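Local structure of pyrroline carboxylate reductase (Plasmodium falciparum, 2RCY) at residues M113-P117 with S166-P170. The protein binds NADP and probably catalyses the NADPH-dependent reduction of pyrroline-5-carboxylate to proline. Numbering follows the deposited sequence.
Sequences MPNTP and SGCGP. With NAP (NADP nicotinamide-adenine-dinucleotide phosphate), chain G.
Asn115 meets Ser166 and Pro170 along the length of one short side chain, and it illustrates how one asparagine can contribute to a junction between the nucleotide-binding and dimerisation parts beside a cofactor. Asn115 CB lies 3.3 Å from Ser166 O and 3.8 Å from Pro170 CG. Beyond it, the amide group is placed by a first torsion of 59°, with Asn115 CG between the backbone N and the carbonyl carbon, 3.6 Å from Ser166 O. ND2 donates to that same Ser166 O over 3.0 Å, a bent bond (145° at the hydrogen) whose donor stands 32° out of the carbonyl plane. OD1 accepts from the backbone N of Ser124 in strand 123-129, so both ends of the buried amide are engaged and its flip is fixed. Pro117 extends the apolar patch, its ring crossing that of Pro170 at about a right angle, and the second subunit packs on both prolines. The selenium of Met113, modelled as selenomethionine, lies 3.6 Å from C5N of the nicotinamide. One water links Met113 O to Ser166 OG, itself bonded to Ser124 OG; another accepts from Thr116 N and cofactor N7N, and donates to Gly167 O at 2.7 Å. The loop after strand 108-113 is thus tied to the junction of helices 159-167 and 169-186 by one direct side-chain hydrogen bond and two bridging waters, a chemistry that couples the nicotinamide's carboxamide to the backbone of both segments.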
HETATM    1  N   MSE A 113     -24.283 -29.699   2.612  1.00 36.84           N
HETATM    2  CA  MSE A 113     -23.999 -28.328   2.206  1.00 36.74           C
HETATM    3  C   MSE A 113     -24.296 -28.119   0.718  1.00 36.42           C
HETATM    4  O   MSE A 113     -23.533 -28.571  -0.138  1.00 36.27           O
HETATM    5  CB  MSE A 113     -22.555 -27.946   2.553  1.00 36.89           C
HETATM    6  CG  MSE A 113     -22.198 -26.482   2.315  1.00 37.62           C
HETATM    7 SE   MSE A 113     -23.468 -25.205   3.074  0.80 40.01          SE
HETATM    8  CE  MSE A 113     -23.505 -25.824   4.925  1.00 38.86           C
ATOM      9  N   PRO A 114     -25.423 -27.449   0.413  1.00 36.23           N
ATOM     10  CA  PRO A 114     -25.861 -27.174  -0.952  1.00 36.07           C
ATOM     11  C   PRO A 114     -25.451 -25.795  -1.472  1.00 35.88           C
ATOM     12  O   PRO A 114     -24.812 -25.022  -0.755  1.00 35.93           O
ATOM     13  CB  PRO A 114     -27.381 -27.237  -0.824  1.00 36.05           C
ATOM     14  CG  PRO A 114     -27.659 -26.753   0.583  1.00 36.10           C
ATOM     15  CD  PRO A 114     -26.396 -26.934   1.396  1.00 36.20           C
ATOM     16  N   ASN A 115     -25.810 -25.510  -2.722  1.00 35.67           N
ATOM     17  CA  ASN A 115     -25.764 -24.151  -3.261  1.00 35.49           C
ATOM     18  C   ASN A 115     -26.991 -23.848  -4.129  1.00 35.40           C
ATOM     19  O   ASN A 115     -27.689 -24.770  -4.550  1.00 35.38           O
ATOM     20  CB  ASN A 115     -24.441 -23.867  -3.997  1.00 35.43           C
ATOM     21  CG  ASN A 115     -24.184 -24.812  -5.163  1.00 35.32           C
ATOM     22  OD1 ASN A 115     -25.087 -25.492  -5.650  1.00 35.35           O
ATOM     23  ND2 ASN A 115     -22.940 -24.843  -5.624  1.00 34.91           N
ATOM     24  N   THR A 116     -27.246 -22.565  -4.389  1.00 35.34           N
ATOM     25  CA  THR A 116     -28.454 -22.135  -5.116  1.00 35.29           C
ATOM     26  C   THR A 116     -28.633 -22.684  -6.547  1.00 35.36           C
ATOM     27  O   THR A 116     -29.773 -22.876  -6.975  1.00 35.43           O
ATOM     28  CB  THR A 116     -28.632 -20.591  -5.122  1.00 35.25           C
ATOM     29  OG1 THR A 116     -27.472 -19.964  -5.681  1.00 35.12           O
ATOM     30  CG2 THR A 116     -28.871 -20.066  -3.710  1.00 35.12           C
ATOM     31  N   PRO A 117     -27.526 -22.916  -7.295  1.00 35.36           N
ATOM     32  CA  PRO A 117     -27.604 -23.562  -8.615  1.00 35.39           C
ATOM     33  C   PRO A 117     -28.441 -24.845  -8.704  1.00 35.43           C
ATOM     34  O   PRO A 117     -28.741 -25.297  -9.810  1.00 35.40           O
ATOM     35  CB  PRO A 117     -26.142 -23.881  -8.923  1.00 35.36           C
ATOM     36  CG  PRO A 117     -25.403 -22.795  -8.278  1.00 35.35           C
ATOM     37  CD  PRO A 117     -26.133 -22.529  -6.992  1.00 35.34           C
ATOM     38  N   SER A 166     -17.910 -24.581  -2.388  1.00 26.43           N
ATOM     39  CA  SER A 166     -19.128 -25.059  -3.032  1.00 26.33           C
ATOM     40  C   SER A 166     -20.368 -24.273  -2.606  1.00 26.24           C
ATOM     41  O   SER A 166     -21.167 -23.874  -3.450  1.00 26.34           O
ATOM     42  CB  SER A 166     -19.311 -26.556  -2.774  1.00 26.31           C
ATOM     43  OG  SER A 166     -20.561 -27.014  -3.252  1.00 26.43           O
ATOM     44  N   GLY A 167     -20.521 -24.054  -1.302  1.00 26.17           N
ATOM     45  CA  GLY A 167     -21.664 -23.320  -0.766  1.00 26.02           C
ATOM     46  C   GLY A 167     -21.621 -21.838  -1.087  1.00 25.98           C
ATOM     47  O   GLY A 167     -22.603 -21.279  -1.577  1.00 25.93           O
ATOM     48  N   CYS A 168     -20.477 -21.210  -0.816  1.00 25.91           N
ATOM     49  CA  CYS A 168     -20.288 -19.771  -1.029  1.00 25.86           C
ATOM     50  C   CYS A 168     -19.848 -19.432  -2.448  1.00 25.81           C
ATOM     51  O   CYS A 168     -20.016 -18.297  -2.899  1.00 25.86           O
ATOM     52  CB  CYS A 168     -19.258 -19.218  -0.049  1.00 25.90           C
ATOM     53  SG  CYS A 168     -19.688 -19.418   1.667  1.00 25.84           S
ATOM     54  N   GLY A 169     -19.280 -20.422  -3.134  1.00 25.75           N
ATOM     55  CA  GLY A 169     -18.745 -20.264  -4.486  1.00 25.62           C
ATOM     56  C   GLY A 169     -19.558 -19.448  -5.478  1.00 25.60           C
ATOM     57  O   GLY A 169     -19.001 -18.563  -6.129  1.00 25.47           O
ATOM     58  N   PRO A 170     -20.874 -19.736  -5.607  1.00 25.59           N
ATOM     59  CA  PRO A 170     -21.682 -18.979  -6.564  1.00 25.59           C
ATOM     60  C   PRO A 170     -21.495 -17.468  -6.461  1.00 25.58           C
ATOM     61  O   PRO A 170     -21.412 -16.797  -7.487  1.00 25.67           O
ATOM     62  CB  PRO A 170     -23.115 -19.373  -6.198  1.00 25.63           C
ATOM     63  CG  PRO A 170     -22.984 -20.740  -5.652  1.00 25.51           C
ATOM     64  CD  PRO A 170     -21.681 -20.756  -4.908  1.00 25.53           C
TER
HETATM   65  PA  NAP G 264     -33.033 -16.808   4.673  1.00 40.64           P
HETATM   66  O1A NAP G 264     -33.311 -16.418   3.243  1.00 40.88           O
HETATM   67  O2A NAP G 264     -33.116 -15.758   5.755  1.00 40.85           O
HETATM   68  O5B NAP G 264     -33.984 -18.054   5.042  1.00 41.57           O
HETATM   69  C5B NAP G 264     -34.503 -18.271   6.351  1.00 42.68           C
HETATM   70  C4B NAP G 264     -35.985 -18.597   6.218  1.00 43.48           C
HETATM   71  O4B NAP G 264     -36.457 -19.302   7.369  1.00 43.80           O
HETATM   72  C3B NAP G 264     -36.824 -17.335   6.085  1.00 43.84           C
HETATM   73  O3B NAP G 264     -37.514 -17.356   4.831  1.00 43.78           O
HETATM   74  C2B NAP G 264     -37.807 -17.369   7.242  1.00 44.19           C
HETATM   75  O2B NAP G 264     -39.130 -17.031   6.827  1.00 44.63           O
HETATM   76  C1B NAP G 264     -37.746 -18.807   7.742  1.00 44.21           C
HETATM   77  N9A NAP G 264     -37.929 -18.934   9.213  1.00 44.27           N
HETATM   78  C8A NAP G 264     -37.667 -18.006  10.149  1.00 44.34           C
HETATM   79  N7A NAP G 264     -37.964 -18.508  11.369  1.00 44.29           N
HETATM   80  C5A NAP G 264     -38.413 -19.765  11.191  1.00 44.40           C
HETATM   81  C6A NAP G 264     -38.858 -20.759  12.059  1.00 44.32           C
HETATM   82  N6A NAP G 264     -38.895 -20.539  13.396  1.00 44.34           N
HETATM   83  N1A NAP G 264     -39.254 -21.950  11.555  1.00 44.34           N
HETATM   84  C2A NAP G 264     -39.223 -22.185  10.233  1.00 44.31           C
HETATM   85  N3A NAP G 264     -38.798 -21.243   9.376  1.00 44.34           N
HETATM   86  C4A NAP G 264     -38.387 -20.028   9.830  1.00 44.37           C
HETATM   87  O3  NAP G 264     -31.577 -17.488   4.751  1.00 40.23           O
HETATM   88  PN  NAP G 264     -31.070 -18.537   3.639  1.00 39.23           P
HETATM   89  O1N NAP G 264     -30.062 -17.832   2.766  1.00 39.51           O
HETATM   90  O2N NAP G 264     -32.261 -19.222   3.015  1.00 39.61           O
HETATM   91  O5D NAP G 264     -30.252 -19.611   4.509  1.00 38.86           O
HETATM   92  C5D NAP G 264     -30.895 -20.580   5.332  1.00 37.93           C
HETATM   93  C4D NAP G 264     -29.879 -21.651   5.715  1.00 37.38           C
HETATM   94  O4D NAP G 264     -29.336 -22.258   4.541  1.00 36.99           O
HETATM   95  C3D NAP G 264     -28.708 -21.080   6.506  1.00 37.26           C
HETATM   96  O3D NAP G 264     -28.526 -21.872   7.682  1.00 37.18           O
HETATM   97  C2D NAP G 264     -27.504 -21.193   5.588  1.00 37.12           C
HETATM   98  O2D NAP G 264     -26.315 -21.563   6.293  1.00 37.08           O
HETATM   99  C1D NAP G 264     -27.905 -22.282   4.607  1.00 36.81           C
HETATM  100  N1N NAP G 264     -27.308 -22.111   3.277  1.00 36.59           N
HETATM  101  C2N NAP G 264     -27.633 -21.056   2.508  1.00 36.46           C
HETATM  102  C3N NAP G 264     -27.072 -20.903   1.242  1.00 36.40           C
HETATM  103  C7N NAP G 264     -27.447 -19.728   0.388  1.00 36.37           C
HETATM  104  O7N NAP G 264     -28.265 -18.786   0.851  1.00 36.32           O
HETATM  105  N7N NAP G 264     -27.002 -19.645  -0.784  1.00 35.95           N
HETATM  106  C4N NAP G 264     -26.165 -21.854   0.775  1.00 36.51           C
HETATM  107  C5N NAP G 264     -25.845 -22.936   1.586  1.00 36.51           C
HETATM  108  C6N NAP G 264     -26.438 -23.039   2.843  1.00 36.53           C
HETATM  109  P2B NAP G 264     -39.619 -15.499   6.679  1.00 44.98           P
HETATM  110  O1X NAP G 264     -41.126 -15.611   6.636  1.00 45.10           O
HETATM  111  O2X NAP G 264     -39.080 -14.797   7.905  1.00 45.14           O
HETATM  112  O3X NAP G 264     -39.007 -15.035   5.379  1.00 45.05           O
HETATM  113  O   HOH W   1     -22.405 -26.569  -1.574  1.00 32.10           O
HETATM  114  O   HOH W   2     -25.111 -21.083  -2.508  1.00 23.73           O